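Local atomic coordinates of GTP-binding protein (Pyrococcus horikoshii, PDB entry 1WXQ), a protein that probably binds GTP and may hydrolyse nucleotides as an Obg-like P-loop GTPase, although its cellular role is unknown. Residues P9-S14 with G113-E118; T122-P127 with D229-R234. All blocks are in the same frame, centred on the assembly; numbering follows the deposited sequence.

How the interactions relate
From the N terminus, strand 2-7 runs into 9-14, which ends in the first residues of helix 13-21. After strand 104-110 the chain returns, and 113-118 closes interaction 1 across 98 intervening residues. The same loop goes on through 122-127 into helix 127-147. A largely helical excursion and strand 217-222 follow before helix 229-241 closes interaction 2. The two closures run in series, neither nested nor crossed. The centres of interaction 1 and interaction 2 lie about 12 Å apart. The loop between strand 104-110 and helix 127-147 serves both, and probable backbone hydrogen bonds join Gly113 to His125 and Lys114 to Thr122. It thus touches the probable P-loop and helix 229-241 of one G domain.

Interaction 1 of 2, residues P9-S14 with G113-E118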
loop_
_atom_site.group_PDB
_atom_site.type_symbol
_atom_site.label_atom_id
_atom_site.label_comp_id
_atom_site.label_asym_id
_atom_site.label_seq_id
_atom_site.Cartn_x
_atom_site.Cartn_y
_atom_site.Cartn_z
ATOM N N PRO A 9 -4.382 -14.690 14.863
ATOM C CA PRO A 9 -3.552 -14.417 16.044
ATOM C C PRO A 9 -2.368 -15.393 16.163
ATOM O O PRO A 9 -2.408 -16.503 15.641
ATOM C CB PRO A 9 -4.571 -14.450 17.176
ATOM C CG PRO A 9 -5.464 -15.563 16.739
ATOM C CD PRO A 9 -5.676 -15.279 15.262
ATOM N N ASN A 10 -1.311 -14.958 16.836
ATOM C CA ASN A 10 -0.120 -15.782 17.065
ATOM C C ASN A 10 0.856 -16.032 15.922
ATOM O O ASN A 10 1.679 -16.943 16.001
ATOM C CB ASN A 10 -0.551 -17.132 17.657
ATOM C CG ASN A 10 -1.385 -16.976 18.923
ATOM O OD1 ASN A 10 -1.056 -16.169 19.805
ATOM N ND2 ASN A 10 -2.468 -17.753 19.020
ATOM N N VAL A 11 0.767 -15.228 14.864
ATOM C CA VAL A 11 1.682 -15.349 13.736
ATOM C C VAL A 11 2.594 -14.116 13.717
ATOM O O VAL A 11 3.459 -13.977 12.846
ATOM C CB VAL A 11 0.919 -15.453 12.380
ATOM C CG1 VAL A 11 -0.051 -16.610 12.418
ATOM C CG2 VAL A 11 0.177 -14.158 12.083
ATOM N N GLY A 12 2.384 -13.218 14.681
ATOM C CA GLY A 12 3.189 -12.012 14.783
ATOM C C GLY A 12 2.596 -10.773 14.122
ATOM O O GLY A 12 3.296 -9.758 13.932
ATOM N N LYS A 13 1.312 -10.837 13.774
ATOM C CA LYS A 13 0.643 -9.708 13.123
ATOM C C LYS A 13 0.764 -8.404 13.909
ATOM O O LYS A 13 1.071 -7.345 13.341
ATOM C CB LYS A 13 -0.842 -10.025 12.895
ATOM C CG LYS A 13 -1.790 -8.999 13.494
ATOM C CD LYS A 13 -2.721 -8.399 12.464
ATOM C CE LYS A 13 -3.512 -7.241 13.066
ATOM N NZ LYS A 13 -4.145 -7.582 14.379
ATOM N N SER A 14 0.510 -8.489 15.214
ATOM C CA SER A 14 0.565 -7.325 16.103
ATOM C C SER A 14 2.007 -6.847 16.238
ATOM O O SER A 14 2.279 -5.640 16.283
ATOM C CB SER A 14 0.003 -7.697 17.477
ATOM O OG SER A 14 -1.276 -8.322 17.367
ATOM N N GLY A 113 3.919 -22.626 9.309
ATOM C CA GLY A 113 2.696 -23.398 9.158
ATOM C C GLY A 113 2.385 -24.232 10.387
ATOM O O GLY A 113 1.695 -25.245 10.301
ATOM N N LYS A 114 2.898 -23.807 11.535
ATOM C CA LYS A 114 2.669 -24.520 12.782
ATOM C C LYS A 114 1.525 -23.883 13.574
ATOM O O LYS A 114 1.422 -24.067 14.790
ATOM C CB LYS A 114 3.953 -24.526 13.625
ATOM C CG LYS A 114 4.565 -25.910 13.860
ATOM C CD LYS A 114 5.231 -26.478 12.614
ATOM C CE LYS A 114 5.787 -27.882 12.875
ATOM N NZ LYS A 114 6.554 -28.445 11.716
ATOM N N THR A 115 0.673 -23.127 12.886
ATOM C CA THR A 115 -0.469 -22.481 13.533
ATOM C C THR A 115 -1.796 -22.836 12.865
ATOM O O THR A 115 -1.876 -22.973 11.643
ATOM C CB THR A 115 -0.317 -20.942 13.567
ATOM O OG1 THR A 115 0.112 -20.465 12.284
ATOM C CG2 THR A 115 0.686 -20.537 14.636
ATOM N N ASP A 116 -2.827 -22.982 13.695
ATOM C CA ASP A 116 -4.181 -23.347 13.267
ATOM C C ASP A 116 -4.903 -22.166 12.623
ATOM O O ASP A 116 -4.469 -21.021 12.749
ATOM C CB ASP A 116 -4.974 -23.816 14.493
ATOM C CG ASP A 116 -6.037 -24.840 14.154
ATOM O OD1 ASP A 116 -5.718 -25.840 13.470
ATOM O OD2 ASP A 116 -7.194 -24.657 14.589
ATOM N N PRO A 117 -6.001 -22.432 11.896
ATOM C CA PRO A 117 -6.714 -21.313 11.283
ATOM C C PRO A 117 -7.143 -20.315 12.362
ATOM O O PRO A 117 -7.082 -19.097 12.162
ATOM C CB PRO A 117 -7.892 -21.998 10.612
ATOM C CG PRO A 117 -7.267 -23.261 10.122
ATOM C CD PRO A 117 -6.463 -23.711 11.329
ATOM N N GLU A 118 -7.563 -20.839 13.511
ATOM C CA GLU A 118 -7.984 -19.990 14.617
ATOM C C GLU A 118 -6.762 -19.441 15.345
ATOM O O GLU A 118 -6.883 -18.632 16.268
ATOM C CB GLU A 118 -8.869 -20.770 15.600
ATOM C CG GLU A 118 -10.241 -21.175 15.057
ATOM C CD GLU A 118 -10.204 -22.446 14.217
ATOM O OE1 GLU A 118 -9.670 -23.460 14.714
ATOM O OE2 GLU A 118 -10.716 -22.442 13.070
#
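Thr115 reaches toward Val11 and Asn10 with both branches of its short side chain. Thr115 OG1 lies 3.9 Å from Val11 CG1, a van der Waals approach. The methyl Thr115 CG2 lies 4.0 Å from the backbone O of Asn10. Thr115 OG1 sits between its own backbone N and carbonyl carbon (chi1 46°), which leaves CG2 beside the N, anti to the carbonyl carbon. The hydroxyl has polar partners outside the two segments, as it is hydrogen-bonded to Asp110 and Lys8. Val11 has CG1 in the matching place, beside its backbone N (chi1 -56°), and the two side chains cross at about a right angle. Val11 also packs on Val108 and Asp110 of strand 104-110. Segment 9-14 carries Gly12, Lys13 and Ser14, which fit a Walker A P-loop running from strand 2-7 into helix 13-21. Gly12 is the N-cap of that helix. Lys13 lies well away from 113-118 and forms a salt bridge with Asp77. At the other end of the contact the Pro9 ring lies against the backbone of Glu118. Pro9 CG is 3.4 Å from Glu118 O, and Pro9 CD is 3.7 Å from the same oxygen. The Glu118 side chain sets out away from 9-14, and the touching atom is its backbone O. The Asn10 side chain sets out toward 113-118, and ND2 is hydrogen-bonded to Gly119 O.

Interaction 2 of 2, residues T122-P127 with D229-R234; sequences TDYHDP and DEQIKR
The loop between strand 104-110 and helix 127-147 of the G domain meets the first turns of helix 229-241 here. Tyr124 on the loop reaches toward Gln231 and Arg234 on the helix. The three side chains make a small contact at the protein surface. Tyr124 has CG anti to its backbone N (chi1 -174°), which carries the ring out toward the helix. Arg234 comes from the opposite direction. Its chain is extended at first and then bends at chi3 (59°), which brings NH2 beside the Tyr124 hydroxyl. Tyr124 OH and Arg234 NH2 lie 2.5 Å apart, but the angle is poor for a hydrogen bond. At 2.60 Å resolution so short a distance is doubtful. The ring and guanidinium planes stand 83° apart. Gln231 runs alongside the ring in the opposite sense. Gln231 NE2 is 4.1 Å from Tyr124 CE1, and the amide lies nearly parallel to the ring plane. The backbone N of Asp126 lies above one face of the Tyr124 ring, toward its rim. On the helix, Gln231 CA lies above one face of the Arg234 guanidinium in a similar way. Asp126 OD1 is 5.1 Å from Arg234 NE, so any attraction between these opposite charges is probably modest. Further along, Asp126 touches Glu238 and Pro127 packs on Leu235. Such packing of a connecting loop on a neighbouring helix belongs to the alpha/beta architecture of P-loop GTPase domains, in which helices and loops link mostly parallel strands.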
loop_
_atom_site.group_PDB
_atom_site.type_symbol
_atom_site.label_atom_id
_atom_site.label_comp_id
_atom_site.label_asym_id
_atom_site.label_seq_id
_atom_site.Cartn_x
_atom_site.Cartn_y
_atom_site.Cartn_z
ATOM N N THR A 122 -0.363 -26.464 16.117
ATOM C CA THR A 122 -0.740 -27.600 15.288
ATOM C C THR A 122 0.513 -28.132 14.594
ATOM O O THR A 122 1.548 -27.468 14.576
ATOM C CB THR A 122 -1.714 -27.182 14.204
ATOM O OG1 THR A 122 -1.928 -28.280 13.309
ATOM C CG2 THR A 122 -1.145 -26.004 13.425
ATOM N N ASP A 123 0.416 -29.320 14.006
ATOM C CA ASP A 123 1.562 -29.906 13.334
ATOM C C ASP A 123 1.885 -29.206 12.021
ATOM O O ASP A 123 3.054 -28.944 11.727
ATOM C CB ASP A 123 1.337 -31.387 13.058
ATOM C CG ASP A 123 2.549 -32.039 12.415
ATOM O OD1 ASP A 123 3.593 -32.154 13.092
ATOM O OD2 ASP A 123 2.469 -32.424 11.229
ATOM N N TYR A 124 0.859 -28.916 11.223
ATOM C CA TYR A 124 1.086 -28.245 9.951
ATOM C C TYR A 124 -0.175 -27.738 9.279
ATOM O O TYR A 124 -1.093 -28.507 8.994
ATOM C CB TYR A 124 1.805 -29.170 8.975
ATOM C CG TYR A 124 2.196 -28.471 7.696
ATOM C CD1 TYR A 124 3.216 -27.522 7.687
ATOM C CD2 TYR A 124 1.531 -28.737 6.500
ATOM C CE1 TYR A 124 3.567 -26.855 6.520
ATOM C CE2 TYR A 124 1.875 -28.074 5.327
ATOM C CZ TYR A 124 2.892 -27.134 5.344
ATOM O OH TYR A 124 3.237 -26.470 4.189
ATOM N N HIS A 125 -0.203 -26.437 9.016
ATOM C CA HIS A 125 -1.339 -25.816 8.352
ATOM C C HIS A 125 -0.826 -24.848 7.294
ATOM O O HIS A 125 -0.260 -23.805 7.608
ATOM C CB HIS A 125 -2.215 -25.074 9.359
ATOM C CG HIS A 125 -3.436 -24.464 8.748
ATOM N ND1 HIS A 125 -4.401 -25.214 8.109
ATOM C CD2 HIS A 125 -3.843 -23.175 8.665
ATOM C CE1 HIS A 125 -5.350 -24.413 7.658
ATOM N NE2 HIS A 125 -5.036 -23.171 7.983
ATOM N N ASP A 126 -1.033 -25.219 6.039
ATOM C CA ASP A 126 -0.600 -24.436 4.900
ATOM C C ASP A 126 -1.093 -22.988 4.988
ATOM O O ASP A 126 -2.293 -22.732 5.014
ATOM C CB ASP A 126 -1.122 -25.095 3.626
ATOM C CG ASP A 126 -0.237 -24.829 2.422
ATOM O OD1 ASP A 126 0.701 -24.011 2.536
ATOM O OD2 ASP A 126 -0.485 -25.437 1.357
ATOM N N PRO A 127 -0.163 -22.018 5.046
ATOM C CA PRO A 127 -0.510 -20.600 5.128
ATOM C C PRO A 127 -1.376 -20.193 3.942
ATOM O O PRO A 127 -2.267 -19.342 4.060
ATOM C CB PRO A 127 0.854 -19.918 5.102
ATOM C CG PRO A 127 1.717 -20.904 5.778
ATOM C CD PRO A 127 1.296 -22.185 5.117
ATOM N N ASP A 229 14.031 -22.687 4.040
ATOM C CA ASP A 229 14.005 -22.080 2.715
ATOM C C ASP A 229 12.973 -22.770 1.823
ATOM O O ASP A 229 12.322 -22.139 0.988
ATOM C CB ASP A 229 15.379 -22.196 2.058
ATOM C CG ASP A 229 16.426 -21.350 2.736
ATOM O OD1 ASP A 229 16.066 -20.474 3.553
ATOM O OD2 ASP A 229 17.615 -21.560 2.433
ATOM N N GLU A 230 12.843 -24.080 2.007
ATOM C CA GLU A 230 11.896 -24.907 1.271
ATOM C C GLU A 230 10.452 -24.493 1.559
ATOM O O GLU A 230 9.611 -24.390 0.674
ATOM C CB GLU A 230 12.114 -26.362 1.685
ATOM C CG GLU A 230 11.173 -27.322 0.958
ATOM C CD GLU A 230 11.603 -28.746 1.233
ATOM O OE1 GLU A 230 11.769 -29.094 2.394
ATOM O OE2 GLU A 230 11.772 -29.499 0.276
ATOM N N GLN A 231 10.168 -24.294 2.858
ATOM C CA GLN A 231 8.833 -23.869 3.255
ATOM C C GLN A 231 8.493 -22.490 2.687
ATOM O O GLN A 231 7.403 -22.248 2.187
ATOM C CB GLN A 231 8.779 -23.830 4.783
ATOM C CG GLN A 231 8.013 -25.015 5.371
ATOM C CD GLN A 231 8.369 -25.167 6.832
ATOM O OE1 GLN A 231 9.394 -24.718 7.316
ATOM N NE2 GLN A 231 7.454 -25.854 7.544
ATOM N N ILE A 232 9.467 -21.573 2.828
ATOM C CA ILE A 232 9.251 -20.209 2.356
ATOM C C ILE A 232 9.067 -20.156 0.837
ATOM O O ILE A 232 8.086 -19.633 0.325
ATOM C CB ILE A 232 10.460 -19.368 2.765
ATOM C CG1 ILE A 232 10.494 -19.196 4.285
ATOM C CG2 ILE A 232 10.359 -17.966 2.135
ATOM C CD1 ILE A 232 11.825 -18.626 4.776
ATOM N N LYS A 233 10.054 -20.705 0.126
ATOM C CA LYS A 233 10.067 -20.727 -1.338
ATOM C C LYS A 233 8.805 -21.370 -1.894
ATOM O O LYS A 233 8.355 -21.033 -2.983
ATOM C CB LYS A 233 11.297 -21.486 -1.857
ATOM C CG LYS A 233 11.402 -21.514 -3.379
ATOM C CD LYS A 233 12.549 -22.391 -3.912
ATOM C CE LYS A 233 13.867 -21.638 -4.035
ATOM N NZ LYS A 233 14.471 -21.260 -2.715
ATOM N N ARG A 234 8.219 -22.286 -1.140
ATOM C CA ARG A 234 7.048 -22.990 -1.638
ATOM C C ARG A 234 5.822 -22.080 -1.638
ATOM O O ARG A 234 5.023 -22.058 -2.566
ATOM C CB ARG A 234 6.805 -24.193 -0.728
ATOM C CG ARG A 234 5.660 -25.075 -1.220
ATOM C CD ARG A 234 5.481 -26.319 -0.343
ATOM N NE ARG A 234 5.206 -25.932 1.047
ATOM C CZ ARG A 234 5.753 -26.693 2.013
ATOM N NH1 ARG A 234 6.512 -27.725 1.690
ATOM N NH2 ARG A 234 5.543 -26.394 3.297
#